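Side-chain contacts in CurM Sulfotransferase (Moorea producta, PDB 4GBM), which probably transfers a sulfonate group from PAPS to a hydroxyl of the growing chain in curacin biosynthesis, and here holds the coproduct adenosine-3'-5'-diphosphate: residues S45-L48 with R49-A53; T101-Q104 with A105-D109; V241-E244 with P245-Q249. The protein carries 2 engineered substitutions. One frame throughout, in Å; residues are numbered along the deposited sequence.

Contact 1 (S45-L48 with R49-A53); sequences STLL and RVMLA. With A3P (adenosine-3'-5'-diphosphate), chain G.
L47 overlaps the end of M51, one turn further along helix 45-53: CG of L47 lies 3.8 Å from CE of M51, the two side chains crossing at a slant. With CG anti to the backbone N (chi1 173°), the leucine reaches outward and spreads two methyls, and CD2 of L47 meets C2 of the adenine of A3P at 3.8 Å. On another side of the helix CG2 of T46 touches CG2 of V50 at 4.1 Å. That same V50 methyl sits 3.6 Å above the plane of the R49 guanidinium, over its centre. A bend at chi2 (91°) lays the guanidinium against V50, and its NH1 and NH2 are fixed beyond the helix by the carbonyl oxygens of M256 and R255. L48 and L52 turn instead to I37 of strand 35-39. At the helix start the 5'-phosphate is gripped in pairs, as in the phosphate-binding loop of sulfotransferases, which resembles the P-loop. S45 gives O4P one bond from its N and one from OG, the latter 2.8 Å long; T46 repeats the pattern on O6P, its OG1 also at 2.8 Å. K136 bonds to both hydroxyls. Two phosphate oxygens thus each receive a backbone N-H and a hydroxyl at the amino end of a helix, whose dipole, together with the lysine, probably helps offset the phosphate's negative charge.

Contact 2 (T101-Q104 with A105-D109); sequences TASQ and ALIKD
Q104 and K108 run side by side along the outside of helix 100-113, both pointing the same way. The glutamine is extended, CG anti to the backbone N (chi1 -178°), and its amide lies alongside the far end of the lysine: NE2 of Q104 is 3.8 Å from CE of K108. CG of Q104 is 3.9 Å from that same carbon, so the two chains touch by van der Waals contact alone. The lysine bends at its last torsion, about CD-CE (chi4 -55°), which leaves its NZ 4.2 Å from NE2 of Q104, a pair of nitrogens with no bond between them. Lower down, CG of K108 rests 3.3 Å from the carbonyl O of Q104. An alanine in place of Q104 would remove the amide and its CG, and the end of K108 would probably lose its flanking support and be freer to turn. The backbone beneath is a regular alpha-helix: A105, L106, I107 and K108 each give their N-H to the carbonyl four residues back. Helix 100-113 follows helix 87-96 after a short loop and packs on it, L106 against F92 and K96, S103 against F92 and M93. S103 turns its OG to the carbonyl of Q89, a bond that satisfies this buried hydroxyl. The same OG is brushed by the I107 methyl CD1 at 4.2 Å, and this methyl also lies 3.7 Å from the carbonyl O of S103.

Contact 3 (V241-E244 with P245-Q249); sequences VPFE and PELLQ
Apolar contacts gather round the ring of F243, which is met by two successive leucines from different sides. CD1 of L247 stands over one face in a CH-pi contact, 4.0 Å from the ring centroid and almost straight above it. L248 comes to the rim instead, crossing at about a right angle, with its CD1 3.8 Å from CZ of F243 and its CG near the ring plane. The phenylalanine and L248 both also rest on L232 of helix 228-239, while L247 turns to C236 of that helix and to H55, which makes the cluster part of the packing between the helix and the chain that leaves it. Hydrogen bonding across the two segments comes down to one backbone bond: N of L247 reaches O of E244 at 3.1 Å. It approaches from above the carbonyl plane, 44° out of it, so the donor is not on a lone pair. This bond opens a short 3-10 segment, 245-248, which continues with the N-H of L248 on the carbonyl of P245 and that of Q249 on E246, each three residues back; P245, whose N carries no hydrogen, occupies the first place in it. CG of L247 packs 3.4 Å from the same E244 oxygen. Charge enters with two glutamates. E246 bends at chi2 (84°), which brings its OE1 back over the turn to 3.5 Å from CB of E244. E244 is extended, and its OE2 comes within 4.0 Å of OE1 of E246, the carboxylate planes 66° apart. The two like charges probably raise each other's proton affinity slightly, although both oxygens of E244 are hydrogen-bonded outside the two segments, OE1 to the hydroxyl of S56.

In the fold
Contact 1 belongs to the buried core, about 8 Å from the chain's centre, whereas contacts 2 and 3 lie at the surface. Contacts 1 and 3 are neighbours, their centres about 12 Å apart: CB of M51 packs 3.4 Å from O of L247, and CD2 of L52 lies 4.0 Å from CD2 of L247. R255 bonds to carbonyls of both, V50 O and E246 O. Contact 2 stands apart, with centres about 26 and 32 Å from the others, on a helix of its own. Chemistry follows place: phosphate binding and aliphatic packing inside, a glutamine and a lysine side by side on the outer side of a surface helix, and one leucine-packed aromatic ring, with two like-charged glutamates close together, in the turn.

Contact 1 (S45-L48 with R49-A53)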
loop_
_atom_site.group_PDB
_atom_site.type_symbol
_atom_site.label_atom_id
_atom_site.label_comp_id
_atom_site.label_asym_id
_atom_site.label_seq_id
_atom_site.Cartn_x
_atom_site.Cartn_y
_atom_site.Cartn_z
ATOM N N SER A 45 -6.002 -0.296 -1.229
ATOM C CA SER A 45 -4.851 -0.480 -0.320
ATOM C C SER A 45 -4.911 0.447 0.895
ATOM O O SER A 45 -4.570 0.032 2.003
ATOM C CB SER A 45 -3.510 -0.341 -1.066
ATOM O OG SER A 45 -3.284 0.997 -1.488
ATOM N N THR A 46 -5.366 1.685 0.691
ATOM C CA THR A 46 -5.482 2.646 1.792
ATOM C C THR A 46 -6.552 2.188 2.776
ATOM O O THR A 46 -6.326 2.178 3.994
ATOM C CB THR A 46 -5.749 4.077 1.285
ATOM O OG1 THR A 46 -4.712 4.453 0.377
ATOM C CG2 THR A 46 -5.789 5.070 2.456
ATOM N N LEU A 47 -7.711 1.794 2.254
ATOM C CA LEU A 47 -8.746 1.219 3.119
ATOM C C LEU A 47 -8.181 0.089 3.988
ATOM O O LEU A 47 -8.357 0.096 5.206
ATOM C CB LEU A 47 -9.920 0.710 2.289
ATOM C CG LEU A 47 -10.992 -0.065 3.065
ATOM C CD1 LEU A 47 -11.746 0.840 4.046
ATOM C CD2 LEU A 47 -11.952 -0.694 2.065
ATOM N N LEU A 48 -7.489 -0.858 3.366
ATOM C CA LEU A 48 -6.913 -1.964 4.125
ATOM C C LEU A 48 -5.901 -1.499 5.179
ATOM O O LEU A 48 -5.952 -1.944 6.335
ATOM C CB LEU A 48 -6.296 -3.006 3.184
ATOM C CG LEU A 48 -5.682 -4.215 3.899
ATOM C CD1 LEU A 48 -6.713 -4.983 4.744
ATOM C CD2 LEU A 48 -5.031 -5.142 2.874
ATOM N N ARG A 49 -4.998 -0.596 4.803
ATOM C CA ARG A 49 -3.995 -0.148 5.777
ATOM C C ARG A 49 -4.645 0.592 6.942
ATOM O O ARG A 49 -4.201 0.470 8.081
ATOM C CB ARG A 49 -2.851 0.639 5.112
ATOM C CG ARG A 49 -3.060 2.138 4.932
ATOM C CD ARG A 49 -2.548 2.954 6.128
ATOM N NE ARG A 49 -2.865 4.367 5.931
ATOM C CZ ARG A 49 -3.131 5.229 6.906
ATOM N NH1 ARG A 49 -3.441 6.485 6.594
ATOM N NH2 ARG A 49 -3.103 4.849 8.186
ATOM N N VAL A 50 -5.732 1.307 6.662
ATOM C CA VAL A 50 -6.468 2.039 7.703
ATOM C C VAL A 50 -7.222 1.079 8.632
ATOM O O VAL A 50 -7.246 1.282 9.843
ATOM C CB VAL A 50 -7.399 3.125 7.100
ATOM C CG1 VAL A 50 -8.284 3.758 8.174
ATOM C CG2 VAL A 50 -6.559 4.213 6.416
ATOM N N MET A 51 -7.823 0.032 8.069
ATOM C CA MET A 51 -8.415 -1.028 8.895
ATOM C C MET A 51 -7.383 -1.588 9.865
ATOM O O MET A 51 -7.640 -1.687 11.066
ATOM C CB MET A 51 -8.974 -2.151 8.033
ATOM C CG MET A 51 -10.212 -1.755 7.263
ATOM S SD MET A 51 -10.504 -2.953 5.947
ATOM C CE MET A 51 -12.191 -2.653 5.537
ATOM N N LEU A 52 -6.217 -1.951 9.334
ATOM C CA LEU A 52 -5.159 -2.532 10.167
ATOM C C LEU A 52 -4.593 -1.549 11.197
ATOM O O LEU A 52 -4.107 -1.974 12.243
ATOM C CB LEU A 52 -4.028 -3.102 9.304
ATOM C CG LEU A 52 -4.428 -4.259 8.377
ATOM C CD1 LEU A 52 -3.257 -4.688 7.492
ATOM C CD2 LEU A 52 -4.955 -5.449 9.176
ATOM N N ALA A 53 -4.662 -0.249 10.899
ATOM C CA ALA A 53 -4.172 0.794 11.816
ATOM C C ALA A 53 -4.885 0.772 13.168
ATOM O O ALA A 53 -4.344 1.256 14.167
ATOM C CB ALA A 53 -4.288 2.182 11.173
HETATM P P1 A3P G . -11.925 5.247 -6.328
HETATM O O1P A3P G . -11.199 5.932 -7.457
HETATM O O2P A3P G . -12.301 6.178 -5.203
HETATM O O3P A3P G . -13.031 4.346 -6.800
HETATM P P2 A3P G . -5.929 2.739 -3.201
HETATM O O4P A3P G . -5.202 1.448 -3.408
HETATM O O5P A3P G . -5.516 3.868 -4.102
HETATM O O6P A3P G . -6.022 3.133 -1.751
HETATM O "O5'" A3P G . -7.445 2.429 -3.672
HETATM C "C5'" A3P G . -8.366 3.515 -3.820
HETATM C "C4'" A3P G . -9.728 2.896 -4.014
HETATM O "O4'" A3P G . -10.151 2.316 -2.774
HETATM C "C3'" A3P G . -10.798 3.925 -4.322
HETATM O "O3'" A3P G . -10.789 4.253 -5.720
HETATM C "C2'" A3P G . -12.053 3.193 -3.859
HETATM O "O2'" A3P G . -12.597 2.392 -4.911
HETATM C "C1'" A3P G . -11.572 2.270 -2.745
HETATM N N9 A3P G . -12.045 2.763 -1.426
HETATM C C8 A3P G . -11.615 3.844 -0.743
HETATM N N7 A3P G . -12.306 4.002 0.418
HETATM C C5 A3P G . -13.201 2.994 0.473
HETATM C C6 A3P G . -14.251 2.542 1.418
HETATM N N6 A3P G . -14.467 3.225 2.569
HETATM N N1 A3P G . -14.961 1.432 1.084
HETATM C C2 A3P G . -14.738 0.738 -0.056
HETATM N N3 A3P G . -13.794 1.093 -0.952
HETATM C C4 A3P G . -13.021 2.181 -0.731
#

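Contact 2 (T101-Q104 with A105-D109)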
loop_
_atom_site.group_PDB
_atom_site.type_symbol
_atom_site.label_atom_id
_atom_site.label_comp_id
_atom_site.label_asym_id
_atom_site.label_seq_id
_atom_site.Cartn_x
_atom_site.Cartn_y
_atom_site.Cartn_z
ATOM N N THR A 101 6.602 20.286 13.650
ATOM C CA THR A 101 7.893 20.954 13.537
ATOM C C THR A 101 9.014 20.116 14.164
ATOM O O THR A 101 10.100 20.016 13.594
ATOM C CB THR A 101 7.850 22.389 14.121
ATOM O OG1 THR A 101 6.760 23.106 13.527
ATOM C CG2 THR A 101 9.148 23.139 13.824
ATOM N N ALA A 102 8.745 19.510 15.323
ATOM C CA ALA A 102 9.748 18.693 16.013
ATOM C C ALA A 102 10.022 17.395 15.256
ATOM O O ALA A 102 11.171 16.951 15.174
ATOM C CB ALA A 102 9.328 18.405 17.459
ATOM N N SER A 103 8.965 16.799 14.700
ATOM C CA SER A 103 9.104 15.594 13.882
ATOM C C SER A 103 9.942 15.884 12.631
ATOM O O SER A 103 10.847 15.114 12.292
ATOM C CB SER A 103 7.729 15.047 13.502
ATOM O OG SER A 103 7.844 13.834 12.780
ATOM N N GLN A 104 9.662 17.006 11.970
ATOM C CA GLN A 104 10.459 17.438 10.814
ATOM C C GLN A 104 11.939 17.662 11.169
ATOM O O GLN A 104 12.826 17.272 10.401
ATOM C CB GLN A 104 9.871 18.700 10.177
ATOM C CG GLN A 104 10.634 19.160 8.935
ATOM C CD GLN A 104 10.238 20.544 8.455
ATOM O OE1 GLN A 104 10.101 21.484 9.243
ATOM N NE2 GLN A 104 10.069 20.679 7.149
ATOM N N ALA A 105 12.190 18.273 12.327
ATOM C CA ALA A 105 13.553 18.532 12.807
ATOM C C ALA A 105 14.319 17.223 13.014
ATOM O O ALA A 105 15.511 17.129 12.696
ATOM C CB ALA A 105 13.523 19.355 14.094
ATOM N N LEU A 106 13.626 16.216 13.542
ATOM C CA LEU A 106 14.220 14.890 13.727
ATOM C C LEU A 106 14.585 14.257 12.381
ATOM O O LEU A 106 15.700 13.756 12.201
ATOM C CB LEU A 106 13.274 13.978 14.516
ATOM C CG LEU A 106 13.653 12.497 14.668
ATOM C CD1 LEU A 106 15.013 12.327 15.342
ATOM C CD2 LEU A 106 12.565 11.749 15.440
ATOM N N ILE A 107 13.646 14.278 11.437
ATOM C CA ILE A 107 13.890 13.724 10.103
ATOM C C ILE A 107 15.066 14.427 9.411
ATOM O O ILE A 107 15.918 13.776 8.800
ATOM C CB ILE A 107 12.606 13.737 9.235
ATOM C CG1 ILE A 107 11.602 12.731 9.811
ATOM C CG2 ILE A 107 12.925 13.391 7.780
ATOM C CD1 ILE A 107 10.161 12.969 9.391
ATOM N N LYS A 108 15.141 15.747 9.550
ATOM C CA LYS A 108 16.252 16.497 8.971
ATOM C C LYS A 108 17.596 16.083 9.574
ATOM O O LYS A 108 18.619 16.104 8.887
ATOM C CB LYS A 108 16.035 18.003 9.114
ATOM C CG LYS A 108 14.963 18.549 8.186
ATOM C CD LYS A 108 14.981 20.062 8.137
ATOM C CE LYS A 108 13.886 20.588 7.220
ATOM N NZ LYS A 108 13.977 20.003 5.848
ATOM N N ASP A 109 17.588 15.699 10.849
ATOM C CA ASP A 109 18.814 15.248 11.501
ATOM C C ASP A 109 19.258 13.898 10.934
ATOM O O ASP A 109 20.455 13.663 10.735
ATOM C CB ASP A 109 18.632 15.158 13.014
ATOM C CG ASP A 109 19.955 15.080 13.745
ATOM O OD1 ASP A 109 20.553 16.144 14.001
ATOM O OD2 ASP A 109 20.405 13.955 14.052
#

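Contact 3 (V241-E244 with P245-Q249)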
loop_
_atom_site.group_PDB
_atom_site.type_symbol
_atom_site.label_atom_id
_atom_site.label_comp_id
_atom_site.label_asym_id
_atom_site.label_seq_id
_atom_site.Cartn_x
_atom_site.Cartn_y
_atom_site.Cartn_z
ATOM N N VAL A 241 -2.266 -12.712 14.951
ATOM C CA VAL A 241 -2.802 -11.766 15.921
ATOM C C VAL A 241 -4.273 -12.103 16.165
ATOM O O VAL A 241 -4.937 -12.678 15.292
ATOM C CB VAL A 241 -2.635 -10.281 15.467
ATOM C CG1 VAL A 241 -1.161 -9.933 15.282
ATOM C CG2 VAL A 241 -3.426 -9.986 14.196
ATOM N N PRO A 242 -4.794 -11.762 17.353
ATOM C CA PRO A 242 -6.221 -11.985 17.568
ATOM C C PRO A 242 -7.061 -10.956 16.819
ATOM O O PRO A 242 -6.584 -9.854 16.537
ATOM C CB PRO A 242 -6.381 -11.805 19.079
ATOM C CG PRO A 242 -5.236 -10.942 19.489
ATOM C CD PRO A 242 -4.107 -11.278 18.565
ATOM N N PHE A 243 -8.304 -11.310 16.510
ATOM C CA PHE A 243 -9.238 -10.344 15.938
ATOM C C PHE A 243 -9.523 -9.248 16.968
ATOM O O PHE A 243 -9.641 -9.520 18.166
ATOM C CB PHE A 243 -10.546 -11.030 15.526
ATOM C CG PHE A 243 -11.369 -10.232 14.561
ATOM C CD1 PHE A 243 -11.282 -10.484 13.196
ATOM C CD2 PHE A 243 -12.227 -9.222 15.005
ATOM C CE1 PHE A 243 -12.035 -9.749 12.280
ATOM C CE2 PHE A 243 -12.976 -8.473 14.092
ATOM C CZ PHE A 243 -12.881 -8.741 12.728
ATOM N N GLU A 244 -9.594 -8.004 16.502
ATOM C CA GLU A 244 -10.029 -6.891 17.348
ATOM C C GLU A 244 -11.142 -6.144 16.630
ATOM O O GLU A 244 -11.068 -5.974 15.412
ATOM C CB GLU A 244 -8.864 -5.939 17.645
ATOM C CG GLU A 244 -7.790 -6.544 18.550
ATOM C CD GLU A 244 -6.689 -5.569 18.936
ATOM O OE1 GLU A 244 -5.811 -5.975 19.729
ATOM O OE2 GLU A 244 -6.696 -4.409 18.471
ATOM N N PRO A 245 -12.163 -5.681 17.376
ATOM C CA PRO A 245 -13.312 -5.007 16.759
ATOM C C PRO A 245 -12.919 -3.782 15.931
ATOM O O PRO A 245 -13.599 -3.448 14.963
ATOM C CB PRO A 245 -14.156 -4.575 17.961
ATOM C CG PRO A 245 -13.757 -5.473 19.055
ATOM C CD PRO A 245 -12.334 -5.841 18.833
ATOM N N GLU A 246 -11.814 -3.140 16.308
ATOM C CA GLU A 246 -11.334 -1.937 15.632
ATOM C C GLU A 246 -11.000 -2.168 14.151
ATOM O O GLU A 246 -10.985 -1.223 13.350
ATOM C CB GLU A 246 -10.109 -1.386 16.379
ATOM C CG GLU A 246 -10.428 -0.733 17.731
ATOM C CD GLU A 246 -10.534 -1.706 18.911
ATOM O OE1 GLU A 246 -10.409 -2.941 18.738
ATOM O OE2 GLU A 246 -10.746 -1.214 20.040
ATOM N N LEU A 247 -10.739 -3.420 13.777
ATOM C CA LEU A 247 -10.469 -3.739 12.372
ATOM C C LEU A 247 -11.629 -3.373 11.457
ATOM O O LEU A 247 -11.425 -3.024 10.288
ATOM C CB LEU A 247 -10.150 -5.228 12.201
ATOM C CG LEU A 247 -8.863 -5.714 12.854
ATOM C CD1 LEU A 247 -8.865 -7.225 12.875
ATOM C CD2 LEU A 247 -7.610 -5.168 12.145
ATOM N N LEU A 248 -12.849 -3.464 11.991
ATOM C CA LEU A 248 -14.063 -3.242 11.211
ATOM C C LEU A 248 -14.539 -1.797 11.258
ATOM O O LEU A 248 -15.596 -1.469 10.702
ATOM C CB LEU A 248 -15.183 -4.167 11.710
ATOM C CG LEU A 248 -14.946 -5.665 11.508
ATOM C CD1 LEU A 248 -15.888 -6.460 12.397
ATOM C CD2 LEU A 248 -15.126 -6.060 10.054
ATOM N N GLN A 249 -13.761 -0.937 11.918
ATOM C CA GLN A 249 -14.175 0.450 12.128
ATOM C C GLN A 249 -13.124 1.456 11.661
ATOM O O GLN A 249 -12.586 2.207 12.474
ATOM C CB GLN A 249 -14.500 0.683 13.606
ATOM C CG GLN A 249 -15.487 -0.328 14.210
ATOM C CD GLN A 249 -16.881 -0.243 13.616
ATOM O OE1 GLN A 249 -17.293 0.799 13.092
ATOM N NE2 GLN A 249 -17.629 -1.345 13.713
#